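Local coordinates for Lmo0181 protein (Listeria monocytogenes serovar 1/2a, PDB 5F7V), which binds the cyclic glucan cycloalternan as the substrate-binding lipoprotein of an ABC transporter, probably handing the sugar over for uptake, at residues 179-184 and 268-273; 319-324 and 344-349. One frame throughout, in Å; residues are numbered along the deposited sequence.

Interaction 1: 179-184 and 268-273; sequences MNEFYK and QVEAGN. With GLC (alpha-D-glucopyranose), chain B.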
# COMPACT_ATOMS: atom_id res chain seq x y z
N MET A 179 -6.32 -9.62 -4.18
CA MET A 179 -7.43 -8.98 -3.48
C MET A 179 -7.16 -7.50 -3.26
O MET A 179 -8.07 -6.68 -3.41
CB MET A 179 -7.70 -9.71 -2.15
CG MET A 179 -8.79 -9.02 -1.34
SD MET A 179 -10.43 -9.11 -2.11
CE MET A 179 -11.14 -10.38 -1.09
N ASN A 180 -5.94 -7.14 -2.88
CA ASN A 180 -5.66 -5.72 -2.60
C ASN A 180 -5.79 -4.88 -3.84
O ASN A 180 -6.35 -3.78 -3.79
CB ASN A 180 -4.26 -5.53 -2.02
CG ASN A 180 -4.27 -4.95 -0.63
OD1 ASN A 180 -5.12 -5.31 0.21
ND2 ASN A 180 -3.33 -4.06 -0.37
N GLU A 181 -5.36 -5.42 -4.99
CA GLU A 181 -5.52 -4.64 -6.22
C GLU A 181 -6.98 -4.62 -6.65
O GLU A 181 -7.49 -3.65 -7.21
CB GLU A 181 -4.65 -5.23 -7.32
CG GLU A 181 -4.46 -4.29 -8.50
CD GLU A 181 -3.53 -3.13 -8.23
OE1 GLU A 181 -2.85 -3.05 -7.15
OE2 GLU A 181 -3.43 -2.28 -9.15
N PHE A 182 -7.65 -5.75 -6.41
CA PHE A 182 -9.00 -5.93 -6.98
C PHE A 182 -10.05 -5.06 -6.34
O PHE A 182 -10.97 -4.69 -7.05
CB PHE A 182 -9.39 -7.38 -6.85
CG PHE A 182 -10.63 -7.70 -7.65
CD1 PHE A 182 -10.60 -7.55 -9.04
CD2 PHE A 182 -11.80 -8.10 -7.06
CE1 PHE A 182 -11.71 -7.81 -9.82
CE2 PHE A 182 -12.91 -8.36 -7.84
CZ PHE A 182 -12.86 -8.19 -9.20
N TYR A 183 -9.95 -4.71 -5.06
CA TYR A 183 -11.04 -3.86 -4.56
C TYR A 183 -11.01 -2.53 -5.30
O TYR A 183 -12.04 -1.90 -5.50
CB TYR A 183 -11.08 -3.70 -3.05
CG TYR A 183 -9.96 -2.94 -2.37
CD1 TYR A 183 -9.97 -1.57 -2.29
CD2 TYR A 183 -8.89 -3.60 -1.78
CE1 TYR A 183 -8.98 -0.87 -1.61
CE2 TYR A 183 -7.90 -2.93 -1.10
CZ TYR A 183 -7.95 -1.57 -1.05
OH TYR A 183 -6.98 -0.90 -0.35
N LYS A 184 -9.82 -2.06 -5.68
CA LYS A 184 -9.70 -0.86 -6.53
C LYS A 184 -10.18 -1.08 -7.95
O LYS A 184 -10.94 -0.28 -8.47
CB LYS A 184 -8.25 -0.42 -6.50
CG LYS A 184 -7.95 0.72 -7.44
CD LYS A 184 -6.47 1.04 -7.58
CE LYS A 184 -5.65 -0.08 -8.19
NZ LYS A 184 -4.20 0.23 -8.11
N GLN A 268 1.57 8.53 -13.89
CA GLN A 268 0.24 9.02 -14.22
C GLN A 268 -0.82 8.44 -13.30
O GLN A 268 -0.65 7.37 -12.75
CB GLN A 268 -0.09 8.70 -15.70
CG GLN A 268 -1.35 9.35 -16.26
CD GLN A 268 -1.32 10.84 -16.07
OE1 GLN A 268 -1.82 11.36 -15.09
NE2 GLN A 268 -0.73 11.54 -17.05
N VAL A 269 -1.90 9.19 -13.13
CA VAL A 269 -3.10 8.65 -12.48
C VAL A 269 -3.58 7.42 -13.18
O VAL A 269 -3.63 7.40 -14.41
CB VAL A 269 -4.22 9.71 -12.47
CG1 VAL A 269 -5.46 9.18 -11.74
CG2 VAL A 269 -3.78 11.03 -11.86
N GLU A 270 -3.89 6.36 -12.43
CA GLU A 270 -4.36 5.13 -13.08
C GLU A 270 -5.69 5.30 -13.81
O GLU A 270 -6.59 6.01 -13.33
CB GLU A 270 -4.50 4.03 -12.05
CG GLU A 270 -3.19 3.64 -11.39
CD GLU A 270 -3.46 2.40 -10.55
OE1 GLU A 270 -3.99 2.54 -9.44
OE2 GLU A 270 -3.14 1.27 -10.96
N ALA A 271 -5.80 4.59 -14.92
CA ALA A 271 -7.06 4.58 -15.69
C ALA A 271 -8.15 3.75 -15.03
O ALA A 271 -7.88 2.69 -14.48
CB ALA A 271 -6.77 4.03 -17.08
N GLY A 272 -9.39 4.20 -15.11
CA GLY A 272 -10.55 3.41 -14.72
C GLY A 272 -11.37 3.03 -15.91
O GLY A 272 -10.94 3.12 -17.05
N ASN A 273 -12.59 2.61 -15.63
CA ASN A 273 -13.53 2.22 -16.68
C ASN A 273 -14.80 3.02 -16.55
O ASN A 273 -14.89 4.07 -17.19
CB ASN A 273 -13.75 0.71 -16.76
CG ASN A 273 -14.29 0.30 -18.12
OD1 ASN A 273 -13.90 0.86 -19.15
ND2 ASN A 273 -15.19 -0.64 -18.15
C1 GLC B . 0.12 -4.29 -1.43
C2 GLC B . 1.23 -4.95 -2.24
C3 GLC B . 1.76 -3.96 -3.27
C4 GLC B . 0.61 -3.47 -4.13
C5 GLC B . -0.58 -2.99 -3.29
C6 GLC B . -1.86 -2.74 -4.10
O2 GLC B . 2.29 -5.42 -1.38
O3 GLC B . 2.73 -4.66 -4.05
O4 GLC B . 1.02 -2.36 -4.94
O5 GLC B . -0.96 -3.92 -2.27
O6 GLC B . -2.23 -3.95 -4.74

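Interaction 2: 319-324 and 344-349; sequences WELPAT and AVFESL. With GLC (alpha-D-glucopyranose), chain C.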
# COMPACT_ATOMS: atom_id res chain seq x y z
N TRP A 319 9.94 8.81 0.86
CA TRP A 319 9.47 7.61 1.57
C TRP A 319 7.99 7.74 1.88
O TRP A 319 7.59 8.10 2.97
CB TRP A 319 10.35 7.36 2.79
CG TRP A 319 9.92 6.17 3.58
CD1 TRP A 319 9.17 5.11 3.16
CD2 TRP A 319 10.20 5.95 4.97
NE1 TRP A 319 9.00 4.25 4.21
CE2 TRP A 319 9.61 4.74 5.33
CE3 TRP A 319 10.91 6.67 5.94
CZ2 TRP A 319 9.68 4.25 6.64
CZ3 TRP A 319 10.99 6.16 7.22
CH2 TRP A 319 10.38 4.96 7.56
N GLU A 320 7.18 7.46 0.87
CA GLU A 320 5.72 7.68 0.94
C GLU A 320 5.50 9.16 1.24
O GLU A 320 6.28 9.99 0.79
CB GLU A 320 5.03 6.73 1.90
CG GLU A 320 5.29 5.27 1.51
CD GLU A 320 4.45 4.26 2.24
OE1 GLU A 320 3.68 4.64 3.18
OE2 GLU A 320 4.62 3.07 1.88
N LEU A 321 4.44 9.53 1.95
CA LEU A 321 4.14 10.90 2.34
C LEU A 321 3.98 10.94 3.84
O LEU A 321 3.42 10.03 4.42
CB LEU A 321 2.86 11.39 1.63
CG LEU A 321 2.95 11.55 0.10
CD1 LEU A 321 1.56 11.79 -0.46
CD2 LEU A 321 3.90 12.67 -0.27
N PRO A 322 4.46 12.01 4.48
CA PRO A 322 4.23 12.21 5.90
C PRO A 322 2.77 12.52 6.19
O PRO A 322 2.01 12.93 5.32
CB PRO A 322 5.13 13.39 6.23
CG PRO A 322 5.08 14.19 4.96
CD PRO A 322 5.04 13.21 3.84
N ALA A 323 2.38 12.26 7.42
CA ALA A 323 1.04 12.61 7.83
C ALA A 323 0.72 14.09 7.83
O ALA A 323 -0.42 14.48 7.62
CB ALA A 323 0.76 12.02 9.18
N THR A 324 1.72 14.93 8.11
CA THR A 324 1.50 16.37 8.12
C THR A 324 1.15 16.87 6.71
O THR A 324 1.78 16.42 5.76
CB THR A 324 2.72 17.10 8.71
OG1 THR A 324 2.89 16.68 10.08
CG2 THR A 324 2.51 18.62 8.66
N ALA A 344 0.54 13.93 -10.08
CA ALA A 344 -0.35 12.78 -10.22
C ALA A 344 -0.61 12.10 -8.89
O ALA A 344 -1.69 11.53 -8.69
CB ALA A 344 0.23 11.74 -11.19
N VAL A 345 0.34 12.12 -7.96
CA VAL A 345 0.16 11.49 -6.66
C VAL A 345 -0.98 12.18 -5.92
O VAL A 345 -1.83 11.52 -5.32
CB VAL A 345 1.49 11.57 -5.87
CG1 VAL A 345 1.30 11.04 -4.45
CG2 VAL A 345 2.65 10.85 -6.56
N PHE A 346 -0.98 13.51 -5.94
CA PHE A 346 -2.02 14.26 -5.23
C PHE A 346 -3.32 14.28 -6.02
O PHE A 346 -4.39 14.20 -5.41
CB PHE A 346 -1.48 15.66 -4.90
CG PHE A 346 -0.28 15.58 -4.05
CD1 PHE A 346 -0.39 15.37 -2.69
CD2 PHE A 346 0.97 15.63 -4.63
CE1 PHE A 346 0.77 15.24 -1.92
CE2 PHE A 346 2.13 15.48 -3.88
CZ PHE A 346 2.01 15.31 -2.53
N GLU A 347 -3.25 14.37 -7.34
CA GLU A 347 -4.50 14.32 -8.14
C GLU A 347 -5.25 13.02 -7.87
O GLU A 347 -6.48 13.01 -7.82
CB GLU A 347 -4.16 14.39 -9.62
CG GLU A 347 -3.69 15.75 -10.07
CD GLU A 347 -2.93 15.73 -11.39
OE1 GLU A 347 -2.71 14.65 -11.97
OE2 GLU A 347 -2.57 16.85 -11.82
N SER A 348 -4.52 11.92 -7.66
CA SER A 348 -5.13 10.61 -7.43
C SER A 348 -6.00 10.59 -6.18
O SER A 348 -6.94 9.80 -6.14
CB SER A 348 -4.05 9.54 -7.37
OG SER A 348 -3.35 9.34 -8.58
N LEU A 349 -5.73 11.43 -5.19
CA LEU A 349 -6.49 11.40 -3.94
C LEU A 349 -7.95 11.73 -4.11
O LEU A 349 -8.76 11.28 -3.31
CB LEU A 349 -5.84 12.32 -2.93
CG LEU A 349 -4.41 11.96 -2.51
CD1 LEU A 349 -3.80 13.09 -1.71
CD2 LEU A 349 -4.40 10.66 -1.72
C1 GLC C . 2.79 -0.38 1.04
C2 GLC C . 2.23 0.53 2.11
C3 GLC C . 1.28 -0.24 3.01
C4 GLC C . 0.24 -0.98 2.18
C5 GLC C . 0.92 -1.88 1.16
C6 GLC C . -0.07 -2.55 0.21
O2 GLC C . 3.32 1.08 2.86
O3 GLC C . 0.63 0.71 3.85
O4 GLC C . -0.50 -1.82 3.07
O5 GLC C . 1.78 -1.07 0.32
O6 GLC C . 0.77 -3.19 -0.78

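Interaction 1: 179-184 and 268-273
Lys184 NZ is gripped by two carboxylates, Glu270 from the loop 268-273 and Glu181 from its own helix, three residues back. The bond across the contact runs from Lys184 NZ to Glu270 OE1 at 2.7 Å and uses the syn lone pair of that oxygen. Lys184 meets Glu270 nearly at right angles. The second bond, Lys184 NZ to Glu181 OE2 at 2.8 Å, comes from well above the Glu181 carboxylate plane. Lys184 extends from the helix and then bends at chi3 (64°), which turns its ammonium group toward both carboxylates. The three residues form a buried salt-bridge network. The two acids reach toward one another from helix and loop, their carboxylate planes 63° apart. Glu181 OE2 and Glu270 OE2 are 4.0 Å apart, and the shared ammonium probably offsets their repulsion. Glu270 OE2 has a further hydrogen bond to His249 ND1.

The other oxygen of Glu181 serves the sugar. O6 of the chain B glucose donates to Glu181 OE1 at 2.6 Å. Asn180 ND2 donates to the ring oxygen O5 of the same glucose at 3.0 Å, with an N-H...O angle of 159°. Lys184 is a second-shell residue that probably helps to position the carboxylate of Glu181, and Glu270 in turn holds Lys184. Asn180 is itself held by Glu77 and Trp361.

Helix 179-187 lies against strand 278-287 through His279 and Phe281, and helix 361-376 packs on Met179. Lys184 and Glu270 both rest on Val130 of strand 119-135, while the loop carrying Glu270 connects strands 265-268 and 278-287.

Interaction 2: 319-324 and 344-349
The Phe346 ring meets Leu321 obliquely, with CE1 and CZ nearest to the leucine's methyl groups. Leu321 CD1 is 3.8 Å from Phe346 CE1, and Leu321 CD2 is 4.0 Å from Phe346 CZ. Tyr333 and Leu334 of helix 327-335 also touch the Phe346 side chain. Leu321 CD1 has a second neighbour, Val345 CG1, at 4.1 Å. The Leu321 and Val345 side chains run past one another, pointing opposite ways. In Val345, CG1 is anti to the backbone N (chi1 175°), which places this methyl on the Leu321 side.

The contact is apolar and joins two parts of a periplasmic-binding-protein type fold. One is the short, weakly bonded strand 321-322, antiparallel to strand 119-135 (Leu321 with Phe127); the other is helix 343-347. Leu321 also packs on Phe127, Leu330 and Tyr333.

Glu320, next to Leu321, belongs to the glycan pocket. O2 of the chain C glucose donates to Glu320 OE2 at 2.6 Å. Ser126 OG bonds to Glu320 OE1, so each carboxylate oxygen has a partner. On the helix, Ala344 O accepts from Ser348 N at 3.0 Å and from Ser348 OG at 2.8 Å, on opposite faces of its carbonyl plane.

The centres of interactions 1 and 2 lie about 16 Å apart. Each places one glutamate on the bound glycan, and interaction 1 adds an asparagine. Asn180 and Glu181 of interaction 1 hold the chain B glucose, whereas Glu320 of interaction 2 holds the chain C glucose. The segments also meet directly. Val269 CG2 lies 3.7 Å from Ser348 OG and 3.8 Å from Ala344 O, so Val269 of 268-273 packs against segment 344-349. Both contacts also border strand 119-135. Both segments of interaction 1 precede those of interaction 2 in the sequence.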